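Local structure of putidaredoxin reductase (Pseudomonas putida, 1Q1R) at residues 52-57 with 165-170; 131-136 with 140-145; 160-165 with 175-180. The protein is an FAD-containing flavoprotein that, as the reductase of the cytochrome P450cam monooxygenase system, passes electrons from NADH to the iron-sulfur protein putidaredoxin. All blocks are in the same frame, centred on the assembly; numbering follows the deposited sequence.

Interaction 1: residues 52-57 with 165-170; sequences YLAGKA and AATAIK
T167 meets L53 and A54 with its methyl branch, a compact example of how a threonine on a helix can divide its two branches between helix and neighbour. CG2 stands anti to the backbone N of T167 and points into the notch between the two loop residues. It lies 3.9 Å from L53 CG, and the same T167 CG2 is 3.9 Å from A54 N and 4.1 Å from A54 CB. The hydroxyl branch serves the helix instead: OG1 is hydrogen-bonded to E163 O one turn earlier, with a weak bond to S49 O besides, and this would keep the methyl turned to the loop. L53 comes to meet it with CG swung away from its own backbone N (chi1 -173°). The two side chains cross obliquely, and L53 CD2 rests 4.0 Å from T167 CB. A54 adds only its methyl and the backbone beside it.

At the solvent-exposed margin K56 and K170 converge, their NZ atoms 4.7 Å apart and K56 CE 4.2 Å from K170 NZ. Two like charges so placed probably add little stability. L53 and A54 are the two central residues of a type I turn from Y52 to G55, closed by G55 N to Y52 O at 2.8 Å, and G55 has the positive phi (73°) that favours glycine. L53 also packs on I142, tying the loop to helix 136-144. Within the glutathione reductase fold, the contact seats a loop that follows strand 31-35 of the first Rossmann-type sheet on helix 159-170, the helix after the probable GxGxxG turn of the second.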
loop_
_atom_site.group_PDB
_atom_site.type_symbol
_atom_site.label_atom_id
_atom_site.label_comp_id
_atom_site.label_asym_id
_atom_site.label_seq_id
_atom_site.Cartn_x
_atom_site.Cartn_y
_atom_site.Cartn_z
ATOM N N TYR A 52 -4.887 -15.414 1.015
ATOM C CA TYR A 52 -5.982 -15.627 0.079
ATOM C C TYR A 52 -5.402 -16.088 -1.260
ATOM O O TYR A 52 -5.919 -17.018 -1.882
ATOM C CB TYR A 52 -6.808 -14.359 -0.125
ATOM C CG TYR A 52 -8.130 -14.651 -0.810
ATOM C CD1 TYR A 52 -9.127 -15.377 -0.152
ATOM C CD2 TYR A 52 -8.366 -14.254 -2.121
ATOM C CE1 TYR A 52 -10.329 -15.703 -0.786
ATOM C CE2 TYR A 52 -9.575 -14.575 -2.767
ATOM C CZ TYR A 52 -10.546 -15.298 -2.089
ATOM O OH TYR A 52 -11.735 -15.613 -2.704
ATOM N N LEU A 53 -4.326 -15.442 -1.699
ATOM C CA LEU A 53 -3.690 -15.831 -2.953
ATOM C C LEU A 53 -3.210 -17.274 -2.817
ATOM O O LEU A 53 -3.144 -18.008 -3.800
ATOM C CB LEU A 53 -2.506 -14.912 -3.278
ATOM C CG LEU A 53 -1.856 -15.124 -4.650
ATOM C CD1 LEU A 53 -2.868 -14.815 -5.751
ATOM C CD2 LEU A 53 -0.637 -14.223 -4.797
ATOM N N ALA A 54 -2.888 -17.685 -1.593
ATOM C CA ALA A 54 -2.437 -19.054 -1.357
ATOM C C ALA A 54 -3.625 -20.030 -1.303
ATOM O O ALA A 54 -3.427 -21.248 -1.223
ATOM C CB ALA A 54 -1.643 -19.132 -0.045
ATOM N N GLY A 55 -4.846 -19.492 -1.342
ATOM C CA GLY A 55 -6.041 -20.323 -1.290
ATOM C C GLY A 55 -6.319 -20.918 0.082
ATOM O O GLY A 55 -7.017 -21.930 0.206
ATOM N N LYS A 56 -5.795 -20.285 1.127
ATOM C CA LYS A 56 -5.970 -20.801 2.478
ATOM C C LYS A 56 -6.919 -19.999 3.356
ATOM O O LYS A 56 -7.134 -20.346 4.514
ATOM C CB LYS A 56 -4.608 -20.920 3.162
ATOM C CG LYS A 56 -3.673 -21.903 2.477
ATOM C CD LYS A 56 -2.294 -21.889 3.110
ATOM C CE LYS A 56 -1.355 -22.855 2.400
ATOM N NZ LYS A 56 -1.821 -24.270 2.513
ATOM N N ALA A 57 -7.477 -18.923 2.814
ATOM C CA ALA A 57 -8.426 -18.110 3.568
ATOM C C ALA A 57 -9.725 -18.076 2.766
ATOM O O ALA A 57 -9.701 -18.159 1.536
ATOM C CB ALA A 57 -7.880 -16.695 3.765
ATOM N N ALA A 165 5.711 -13.657 -5.746
ATOM C CA ALA A 165 6.728 -14.669 -6.030
ATOM C C ALA A 165 6.801 -15.710 -4.915
ATOM O O ALA A 165 6.865 -16.909 -5.184
ATOM C CB ALA A 165 8.101 -14.004 -6.217
ATOM N N ALA A 166 6.797 -15.253 -3.664
ATOM C CA ALA A 166 6.862 -16.164 -2.522
ATOM C C ALA A 166 5.666 -17.115 -2.525
ATOM O O ALA A 166 5.812 -18.309 -2.282
ATOM C CB ALA A 166 6.893 -15.374 -1.216
ATOM N N THR A 167 4.483 -16.584 -2.815
ATOM C CA THR A 167 3.278 -17.408 -2.847
ATOM C C THR A 167 3.317 -18.403 -4.008
ATOM O O THR A 167 2.929 -19.564 -3.846
ATOM C CB THR A 167 2.014 -16.531 -2.953
ATOM O OG1 THR A 167 1.961 -15.654 -1.826
ATOM C CG2 THR A 167 0.753 -17.396 -2.953
ATOM N N ALA A 168 3.794 -17.959 -5.169
ATOM C CA ALA A 168 3.880 -18.843 -6.328
ATOM C C ALA A 168 4.896 -19.958 -6.077
ATOM O O ALA A 168 4.671 -21.110 -6.451
ATOM C CB ALA A 168 4.267 -18.054 -7.576
ATOM N N ILE A 169 6.021 -19.608 -5.456
ATOM C CA ILE A 169 7.060 -20.587 -5.142
ATOM C C ILE A 169 6.497 -21.688 -4.252
ATOM O O ILE A 169 6.782 -22.872 -4.450
ATOM C CB ILE A 169 8.264 -19.919 -4.424
ATOM C CG1 ILE A 169 9.243 -19.392 -5.466
ATOM C CG2 ILE A 169 8.969 -20.920 -3.506
ATOM C CD1 ILE A 169 9.817 -20.484 -6.368
ATOM N N LYS A 170 5.698 -21.285 -3.271
ATOM C CA LYS A 170 5.083 -22.219 -2.343
ATOM C C LYS A 170 4.122 -23.140 -3.104
ATOM O O LYS A 170 3.916 -24.292 -2.719
ATOM C CB LYS A 170 4.325 -21.446 -1.257
ATOM C CG LYS A 170 3.643 -22.322 -0.218
ATOM C CD LYS A 170 4.650 -22.989 0.707
ATOM C CE LYS A 170 3.962 -23.981 1.637
ATOM N NZ LYS A 170 2.824 -23.353 2.362
#

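Interaction 2: residues 131-136 with 140-145; sequences RYLRTL and ECIRRQ. With FAD (flavin-adenine dinucleotide), chain C.
R131 and C141 form the polar side of this contact, and they illustrate how an arginine can be used along its length as well as at its end. Bent at chi2 (-88°), the R131 chain folds over the cysteine, so that NE comes 3.3 Å from C141 SG while C141 CB lies over one face of the guanidinium. The charged end is taken up by salt bridges: NH1 to D138 and NH2 to E137, both on the same helix. A leucine here would probably leave these two acids without their positive partner and C141 without the guanidinium that lies over its CB and beside its sulfur.

The apolar contacts centre on I142. Its CG1 touches R131 CB at 3.9 Å, and its CD1 meets L133 CB at 4.1 Å, the two side chains crossing at about a right angle. L136 lies against the aliphatic part and carboxylate of E140, with L136 CD1 3.9 Å from E140 OE2, an oxygen that is hydrogen-bonded to the hydroxyl of Y52.

Hydrogen bonds build the first helical turn: E140 N donates to L136 O at 2.9 Å, nearly straight (163°), and at the N-cap the T135 side chain bonds through OG1 to D138 N. Cofactor contacts branch off the connecting loop. R134 NH2 reaches FAD O1A at 3.0 Å, with a weak bond from NE, the oxygen lying at the guanidinium edge; D284 shares this arginine. L133 CG packs 3.8 Å from the flavin methyl C7M.

Within the fold, helix 136-144 thus folds back along edge strand 130-132, which pairs through R131 with strand 241-244, while I142 also packs on I243 of that strand.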
loop_
_atom_site.group_PDB
_atom_site.type_symbol
_atom_site.label_atom_id
_atom_site.label_comp_id
_atom_site.label_asym_id
_atom_site.label_seq_id
_atom_site.Cartn_x
_atom_site.Cartn_y
_atom_site.Cartn_z
ATOM N N ARG A 131 -1.882 -10.528 -15.833
ATOM C CA ARG A 131 -2.688 -9.751 -14.901
ATOM C C ARG A 131 -1.871 -8.841 -14.005
ATOM O O ARG A 131 -0.687 -9.084 -13.766
ATOM C CB ARG A 131 -3.488 -10.687 -13.982
ATOM C CG ARG A 131 -4.765 -11.272 -14.571
ATOM C CD ARG A 131 -5.952 -10.344 -14.340
ATOM N NE ARG A 131 -7.196 -10.950 -14.802
ATOM C CZ ARG A 131 -8.405 -10.438 -14.597
ATOM N NH1 ARG A 131 -8.547 -9.299 -13.933
ATOM N NH2 ARG A 131 -9.477 -11.078 -15.051
ATOM N N TYR A 132 -2.531 -7.796 -13.517
ATOM C CA TYR A 132 -1.958 -6.876 -12.547
ATOM C C TYR A 132 -2.647 -7.384 -11.274
ATOM O O TYR A 132 -3.591 -8.172 -11.368
ATOM C CB TYR A 132 -2.387 -5.430 -12.831
ATOM C CG TYR A 132 -1.809 -4.875 -14.111
ATOM C CD1 TYR A 132 -2.467 -5.048 -15.332
ATOM C CD2 TYR A 132 -0.574 -4.224 -14.110
ATOM C CE1 TYR A 132 -1.904 -4.586 -16.527
ATOM C CE2 TYR A 132 0.001 -3.760 -15.292
ATOM C CZ TYR A 132 -0.669 -3.946 -16.497
ATOM O OH TYR A 132 -0.093 -3.505 -17.664
ATOM N N LEU A 133 -2.201 -6.960 -10.098
ATOM C CA LEU A 133 -2.841 -7.431 -8.871
ATOM C C LEU A 133 -3.304 -6.291 -7.978
ATOM O O LEU A 133 -2.503 -5.674 -7.282
ATOM C CB LEU A 133 -1.895 -8.348 -8.088
ATOM C CG LEU A 133 -2.378 -8.842 -6.712
ATOM C CD1 LEU A 133 -3.738 -9.531 -6.833
ATOM C CD2 LEU A 133 -1.344 -9.799 -6.132
ATOM N N ARG A 134 -4.605 -6.018 -8.000
ATOM C CA ARG A 134 -5.164 -4.951 -7.180
ATOM C C ARG A 134 -6.591 -5.290 -6.739
ATOM O O ARG A 134 -6.979 -4.992 -5.614
ATOM C CB ARG A 134 -5.152 -3.629 -7.964
ATOM C CG ARG A 134 -4.752 -2.373 -7.157
ATOM C CD ARG A 134 -5.690 -2.109 -6.003
ATOM N NE ARG A 134 -5.633 -0.735 -5.483
ATOM C CZ ARG A 134 -4.619 -0.204 -4.798
ATOM N NH1 ARG A 134 -3.528 -0.910 -4.535
ATOM N NH2 ARG A 134 -4.725 1.031 -4.326
ATOM N N THR A 135 -7.365 -5.929 -7.613
ATOM C CA THR A 135 -8.748 -6.266 -7.287
ATOM C C THR A 135 -8.939 -7.722 -6.886
ATOM O O THR A 135 -8.074 -8.566 -7.116
ATOM C CB THR A 135 -9.690 -6.002 -8.474
ATOM O OG1 THR A 135 -9.420 -6.960 -9.511
ATOM C CG2 THR A 135 -9.483 -4.590 -9.018
ATOM N N LEU A 136 -10.086 -8.014 -6.284
ATOM C CA LEU A 136 -10.387 -9.378 -5.875
ATOM C C LEU A 136 -10.421 -10.237 -7.139
ATOM O O LEU A 136 -9.958 -11.375 -7.137
ATOM C CB LEU A 136 -11.738 -9.434 -5.162
ATOM C CG LEU A 136 -12.219 -10.817 -4.708
ATOM C CD1 LEU A 136 -11.182 -11.453 -3.790
ATOM C CD2 LEU A 136 -13.564 -10.678 -3.992
ATOM N N GLU A 140 -8.237 -13.671 -7.734
ATOM C CA GLU A 140 -8.823 -14.980 -8.004
ATOM C C GLU A 140 -8.395 -15.526 -9.370
ATOM O O GLU A 140 -8.148 -16.727 -9.514
ATOM C CB GLU A 140 -10.350 -14.900 -7.853
ATOM C CG GLU A 140 -10.730 -14.413 -6.444
ATOM C CD GLU A 140 -12.211 -14.537 -6.100
ATOM O OE1 GLU A 140 -13.067 -14.203 -6.936
ATOM O OE2 GLU A 140 -12.516 -14.956 -4.967
ATOM N N CYS A 141 -8.280 -14.645 -10.364
ATOM C CA CYS A 141 -7.841 -15.055 -11.701
ATOM C C CYS A 141 -6.413 -15.597 -11.606
ATOM O O CYS A 141 -6.073 -16.621 -12.202
ATOM C CB CYS A 141 -7.878 -13.861 -12.662
ATOM S SG CYS A 141 -7.154 -14.170 -14.308
ATOM N N ILE A 142 -5.571 -14.901 -10.849
ATOM C CA ILE A 142 -4.197 -15.340 -10.671
ATOM C C ILE A 142 -4.137 -16.645 -9.867
ATOM O O ILE A 142 -3.479 -17.611 -10.272
ATOM C CB ILE A 142 -3.355 -14.262 -9.943
ATOM C CG1 ILE A 142 -3.076 -13.086 -10.887
ATOM C CG2 ILE A 142 -2.039 -14.875 -9.437
ATOM C CD1 ILE A 142 -2.632 -11.818 -10.172
ATOM N N ARG A 143 -4.819 -16.684 -8.724
ATOM C CA ARG A 143 -4.788 -17.892 -7.900
ATOM C C ARG A 143 -5.176 -19.159 -8.658
ATOM O O ARG A 143 -4.554 -20.206 -8.474
ATOM C CB ARG A 143 -5.696 -17.759 -6.682
ATOM C CG ARG A 143 -5.755 -19.062 -5.875
ATOM C CD ARG A 143 -7.162 -19.350 -5.417
ATOM N NE ARG A 143 -7.445 -18.702 -4.151
ATOM C CZ ARG A 143 -8.585 -18.089 -3.849
ATOM N NH1 ARG A 143 -9.584 -18.023 -4.735
ATOM N NH2 ARG A 143 -8.720 -17.555 -2.644
ATOM N N ARG A 144 -6.210 -19.073 -9.493
ATOM C CA ARG A 144 -6.651 -20.237 -10.261
ATOM C C ARG A 144 -5.524 -20.759 -11.143
ATOM O O ARG A 144 -5.495 -21.933 -11.495
ATOM C CB ARG A 144 -7.859 -19.891 -11.150
ATOM C CG ARG A 144 -9.165 -19.651 -10.389
ATOM C CD ARG A 144 -10.361 -19.598 -11.343
ATOM N NE ARG A 144 -10.252 -18.523 -12.326
ATOM C CZ ARG A 144 -10.686 -17.280 -12.137
ATOM N NH1 ARG A 144 -11.272 -16.936 -10.997
ATOM N NH2 ARG A 144 -10.533 -16.372 -13.095
ATOM N N GLN A 145 -4.591 -19.879 -11.490
ATOM C CA GLN A 145 -3.481 -20.253 -12.353
ATOM C C GLN A 145 -2.154 -20.501 -11.638
ATOM O O GLN A 145 -1.123 -20.649 -12.290
ATOM C CB GLN A 145 -3.307 -19.188 -13.437
ATOM C CG GLN A 145 -4.578 -18.989 -14.257
ATOM C CD GLN A 145 -4.454 -17.914 -15.307
ATOM O OE1 GLN A 145 -3.794 -18.104 -16.335
ATOM N NE2 GLN A 145 -5.083 -16.768 -15.055
HETATM P PA FAD C . -8.248 1.556 -2.840
HETATM O O1A FAD C . -7.700 1.626 -4.216
HETATM O O2A FAD C . -8.155 0.272 -2.107
HETATM O O5B FAD C . -9.785 2.005 -2.854
HETATM C C5B FAD C . -10.257 3.059 -3.703
HETATM C C4B FAD C . -11.584 2.619 -4.346
HETATM O O4B FAD C . -12.283 3.791 -4.899
HETATM C C3B FAD C . -11.335 1.679 -5.535
HETATM O O3B FAD C . -12.361 0.678 -5.566
HETATM C C2B FAD C . -11.487 2.589 -6.729
HETATM O O2B FAD C . -11.900 1.840 -7.876
HETATM C C1B FAD C . -12.614 3.493 -6.273
HETATM N N9A FAD C . -12.786 4.719 -7.100
HETATM C C8A FAD C . -11.812 5.517 -7.576
HETATM N N7A FAD C . -12.368 6.502 -8.293
HETATM C C5A FAD C . -13.687 6.330 -8.268
HETATM C C6A FAD C . -14.762 7.023 -8.828
HETATM N N6A FAD C . -14.549 8.103 -9.577
HETATM N N1A FAD C . -16.025 6.580 -8.608
HETATM C C2A FAD C . -16.253 5.488 -7.865
HETATM N N3A FAD C . -15.234 4.807 -7.323
HETATM C C4A FAD C . -13.952 5.207 -7.510
HETATM N N1 FAD C . -0.625 -2.328 2.869
HETATM C C2 FAD C . -0.010 -2.659 4.083
HETATM O O2 FAD C . 0.103 -1.810 4.966
HETATM N N3 FAD C . 0.462 -3.968 4.284
HETATM C C4 FAD C . 0.311 -4.941 3.269
HETATM O O4 FAD C . 0.689 -6.093 3.476
HETATM C C4X FAD C . -0.304 -4.605 2.051
HETATM N N5 FAD C . -0.502 -5.548 1.086
HETATM C C5X FAD C . -1.160 -5.274 -0.078
HETATM C C6 FAD C . -1.369 -6.287 -1.037
HETATM C C7 FAD C . -2.072 -6.008 -2.231
HETATM C C7M FAD C . -2.255 -7.124 -3.277
HETATM C C8 FAD C . -2.578 -4.704 -2.463
HETATM C C8M FAD C . -3.371 -4.369 -3.736
HETATM C C9 FAD C . -2.369 -3.694 -1.507
HETATM C C9A FAD C . -1.661 -3.972 -0.317
HETATM N N10 FAD C . -1.454 -2.968 0.668
HETATM C C10 FAD C . -0.774 -3.295 1.860
HETATM C "C1'" FAD C . -1.938 -1.572 0.442
HETATM C "C2'" FAD C . -3.228 -1.314 1.224
HETATM O "O2'" FAD C . -4.144 -2.386 0.981
HETATM C "C3'" FAD C . -3.864 0.027 0.814
HETATM O "O3'" FAD C . -2.894 1.071 0.967
HETATM C "C4'" FAD C . -5.093 0.332 1.679
HETATM O "O4'" FAD C . -6.055 -0.715 1.531
HETATM C "C5'" FAD C . -5.755 1.668 1.300
HETATM O "O5'" FAD C . -6.419 1.608 0.026
HETATM P P FAD C . -7.416 2.811 -0.387
HETATM O O1P FAD C . -8.741 2.536 0.208
HETATM O O2P FAD C . -6.751 4.087 -0.040
HETATM O O3P FAD C . -7.488 2.723 -2.006
#

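Interaction 3: residues 160-165 with 175-180. With FAD (flavin-adenine dinucleotide), chain C.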
loop_
_atom_site.group_PDB
_atom_site.type_symbol
_atom_site.label_atom_id
_atom_site.label_comp_id
_atom_site.label_asym_id
_atom_site.label_seq_id
_atom_site.Cartn_x
_atom_site.Cartn_y
_atom_site.Cartn_z
ATOM N N ILE A 160 4.910 -6.209 -3.206
ATOM C CA ILE A 160 3.830 -7.049 -3.707
ATOM C C ILE A 160 4.378 -8.067 -4.704
ATOM O O ILE A 160 3.975 -9.229 -4.697
ATOM C CB ILE A 160 2.717 -6.212 -4.374
ATOM C CG1 ILE A 160 2.269 -5.091 -3.431
ATOM C CG2 ILE A 160 1.529 -7.102 -4.712
ATOM C CD1 ILE A 160 1.950 -5.551 -2.018
ATOM N N GLY A 161 5.305 -7.636 -5.556
ATOM C CA GLY A 161 5.885 -8.556 -6.518
ATOM C C GLY A 161 6.574 -9.688 -5.781
ATOM O O GLY A 161 6.454 -10.863 -6.147
ATOM N N LEU A 162 7.301 -9.331 -4.727
ATOM C CA LEU A 162 8.007 -10.317 -3.914
ATOM C C LEU A 162 7.026 -11.245 -3.191
ATOM O O LEU A 162 7.273 -12.447 -3.059
ATOM C CB LEU A 162 8.898 -9.605 -2.897
ATOM C CG LEU A 162 10.038 -8.803 -3.537
ATOM C CD1 LEU A 162 10.749 -7.969 -2.469
ATOM C CD2 LEU A 162 11.001 -9.764 -4.225
ATOM N N GLU A 163 5.924 -10.686 -2.704
ATOM C CA GLU A 163 4.924 -11.502 -2.017
ATOM C C GLU A 163 4.252 -12.456 -3.003
ATOM O O GLU A 163 3.912 -13.590 -2.657
ATOM C CB GLU A 163 3.893 -10.605 -1.338
ATOM C CG GLU A 163 4.421 -9.992 -0.047
ATOM C CD GLU A 163 3.407 -9.114 0.641
ATOM O OE1 GLU A 163 2.225 -9.137 0.233
ATOM O OE2 GLU A 163 3.789 -8.405 1.598
ATOM N N VAL A 164 4.064 -11.997 -4.235
ATOM C CA VAL A 164 3.467 -12.839 -5.262
ATOM C C VAL A 164 4.433 -13.988 -5.565
ATOM O O VAL A 164 4.035 -15.151 -5.623
ATOM C CB VAL A 164 3.199 -12.035 -6.547
ATOM C CG1 VAL A 164 2.967 -12.981 -7.717
ATOM C CG2 VAL A 164 1.989 -11.137 -6.349
ATOM N N ALA A 165 5.711 -13.657 -5.746
ATOM C CA ALA A 165 6.728 -14.669 -6.030
ATOM C C ALA A 165 6.801 -15.710 -4.915
ATOM O O ALA A 165 6.865 -16.909 -5.184
ATOM C CB ALA A 165 8.101 -14.004 -6.217
ATOM N N VAL A 175 9.351 -19.954 -10.907
ATOM C CA VAL A 175 9.216 -18.504 -10.836
ATOM C C VAL A 175 10.440 -17.669 -11.212
ATOM O O VAL A 175 11.552 -17.933 -10.751
ATOM C CB VAL A 175 8.780 -18.082 -9.408
ATOM C CG1 VAL A 175 8.418 -16.615 -9.381
ATOM C CG2 VAL A 175 7.614 -18.948 -8.941
ATOM N N THR A 176 10.207 -16.656 -12.044
ATOM C CA THR A 176 11.240 -15.721 -12.480
ATOM C C THR A 176 10.712 -14.311 -12.196
ATOM O O THR A 176 9.577 -13.983 -12.548
ATOM C CB THR A 176 11.526 -15.829 -14.008
ATOM O OG1 THR A 176 11.954 -17.157 -14.332
ATOM C CG2 THR A 176 12.620 -14.845 -14.412
ATOM N N LEU A 177 11.520 -13.476 -11.549
ATOM C CA LEU A 177 11.086 -12.114 -11.258
ATOM C C LEU A 177 12.028 -11.128 -11.922
ATOM O O LEU A 177 13.247 -11.251 -11.823
ATOM C CB LEU A 177 11.033 -11.872 -9.748
ATOM C CG LEU A 177 10.465 -10.516 -9.318
ATOM C CD1 LEU A 177 9.825 -10.625 -7.940
ATOM C CD2 LEU A 177 11.573 -9.475 -9.324
ATOM N N LEU A 178 11.450 -10.140 -12.592
ATOM C CA LEU A 178 12.235 -9.149 -13.312
ATOM C C LEU A 178 12.073 -7.741 -12.767
ATOM O O LEU A 178 10.961 -7.300 -12.462
ATOM C CB LEU A 178 11.826 -9.146 -14.786
ATOM C CG LEU A 178 11.667 -10.509 -15.459
ATOM C CD1 LEU A 178 11.120 -10.311 -16.866
ATOM C CD2 LEU A 178 13.004 -11.228 -15.490
ATOM N N ASP A 179 13.192 -7.035 -12.656
ATOM C CA ASP A 179 13.168 -5.656 -12.196
ATOM C C ASP A 179 14.189 -4.861 -12.997
ATOM O O ASP A 179 15.297 -5.331 -13.251
ATOM C CB ASP A 179 13.492 -5.557 -10.705
ATOM C CG ASP A 179 13.107 -4.208 -10.118
ATOM O OD1 ASP A 179 13.604 -3.170 -10.604
ATOM O OD2 ASP A 179 12.298 -4.180 -9.169
ATOM N N THR A 180 13.800 -3.659 -13.397
ATOM C CA THR A 180 14.669 -2.790 -14.174
ATOM C C THR A 180 15.785 -2.212 -13.311
ATOM O O THR A 180 16.881 -1.947 -13.799
ATOM C CB THR A 180 13.861 -1.641 -14.792
ATOM O OG1 THR A 180 13.086 -1.001 -13.769
ATOM C CG2 THR A 180 12.920 -2.172 -15.869
HETATM P PA FAD C . -8.248 1.556 -2.840
HETATM O O1A FAD C . -7.700 1.626 -4.216
HETATM O O2A FAD C . -8.155 0.272 -2.107
HETATM O O5B FAD C . -9.785 2.005 -2.854
HETATM C C5B FAD C . -10.257 3.059 -3.703
HETATM C C4B FAD C . -11.584 2.619 -4.346
HETATM O O4B FAD C . -12.283 3.791 -4.899
HETATM C C3B FAD C . -11.335 1.679 -5.535
HETATM O O3B FAD C . -12.361 0.678 -5.566
HETATM C C2B FAD C . -11.487 2.589 -6.729
HETATM O O2B FAD C . -11.900 1.840 -7.876
HETATM C C1B FAD C . -12.614 3.493 -6.273
HETATM N N9A FAD C . -12.786 4.719 -7.100
HETATM C C8A FAD C . -11.812 5.517 -7.576
HETATM N N7A FAD C . -12.368 6.502 -8.293
HETATM C C5A FAD C . -13.687 6.330 -8.268
HETATM C C6A FAD C . -14.762 7.023 -8.828
HETATM N N6A FAD C . -14.549 8.103 -9.577
HETATM N N1A FAD C . -16.025 6.580 -8.608
HETATM C C2A FAD C . -16.253 5.488 -7.865
HETATM N N3A FAD C . -15.234 4.807 -7.323
HETATM C C4A FAD C . -13.952 5.207 -7.510
HETATM N N1 FAD C . -0.625 -2.328 2.869
HETATM C C2 FAD C . -0.010 -2.659 4.083
HETATM O O2 FAD C . 0.103 -1.810 4.966
HETATM N N3 FAD C . 0.462 -3.968 4.284
HETATM C C4 FAD C . 0.311 -4.941 3.269
HETATM O O4 FAD C . 0.689 -6.093 3.476
HETATM C C4X FAD C . -0.304 -4.605 2.051
HETATM N N5 FAD C . -0.502 -5.548 1.086
HETATM C C5X FAD C . -1.160 -5.274 -0.078
HETATM C C6 FAD C . -1.369 -6.287 -1.037
HETATM C C7 FAD C . -2.072 -6.008 -2.231
HETATM C C7M FAD C . -2.255 -7.124 -3.277
HETATM C C8 FAD C . -2.578 -4.704 -2.463
HETATM C C8M FAD C . -3.371 -4.369 -3.736
HETATM C C9 FAD C . -2.369 -3.694 -1.507
HETATM C C9A FAD C . -1.661 -3.972 -0.317
HETATM N N10 FAD C . -1.454 -2.968 0.668
HETATM C C10 FAD C . -0.774 -3.295 1.860
HETATM C "C1'" FAD C . -1.938 -1.572 0.442
HETATM C "C2'" FAD C . -3.228 -1.314 1.224
HETATM O "O2'" FAD C . -4.144 -2.386 0.981
HETATM C "C3'" FAD C . -3.864 0.027 0.814
HETATM O "O3'" FAD C . -2.894 1.071 0.967
HETATM C "C4'" FAD C . -5.093 0.332 1.679
HETATM O "O4'" FAD C . -6.055 -0.715 1.531
HETATM C "C5'" FAD C . -5.755 1.668 1.300
HETATM O "O5'" FAD C . -6.419 1.608 0.026
HETATM P P FAD C . -7.416 2.811 -0.387
HETATM O O1P FAD C . -8.741 2.536 0.208
HETATM O O2P FAD C . -6.751 4.087 -0.040
HETATM O O3P FAD C . -7.488 2.723 -2.006
#
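L177 holds CG anti to its backbone N (chi1 -175°), a torsion that carries CD1 from the strand to the surface of helix 160-165. L162 takes the other course, with CG beside its backbone N (chi1 -65°), and this brings CD2 round to the strand, where L162 CD2 lies 4.0 Å from L177 CD1. The two leucines are set nearly perpendicular. L177 CD1 is the hub of the contact: it also rests 3.8 Å from G161 O and 4.2 Å from A165 CB. V175, two residues back on the same face of the strand, repeats the pattern with CG1 placed 4.1 Å from A165 CB. G161, probably the last glycine of a Rossmann-type GxGxxG turn, leaves L177 CD1 to meet the helix backbone directly.

The reverse side of the helix serves the cofactor, for I160 CD1 approaches FAD C6 to 3.5 Å. Helix and strand segments run almost antiparallel (172°), their axes 9.6 Å apart, as expected of the return leg in a beta-alpha-beta unit. That unit comprises strand 151-155, helix 159-170 and strand 174-178; L177 also packs on V154, while V175 and L177 pair with the next strand at D207.

Depth in the fold separates these contacts. Interaction 3 is buried and wholly apolar between its side chains, interaction 2 is partly buried and mixes apolar packing with charge, and interaction 1 lies at the surface, where two lysines approach each other. Helix 159-170 serves both 1 and 3, which share A165; V175 bridges them by packing on A168 and I169. Interactions 2 and 3 belong to one parallel sheet and both reach FAD, L133 meeting V164 between them. Between 1 and 2 the link is mostly polar, with L53 on I142 an apolar part; Y52 bonds to R143 of helix 136-144, while L53 and A54 meet helix 159-170, so loop 52-57 lies between the two helices.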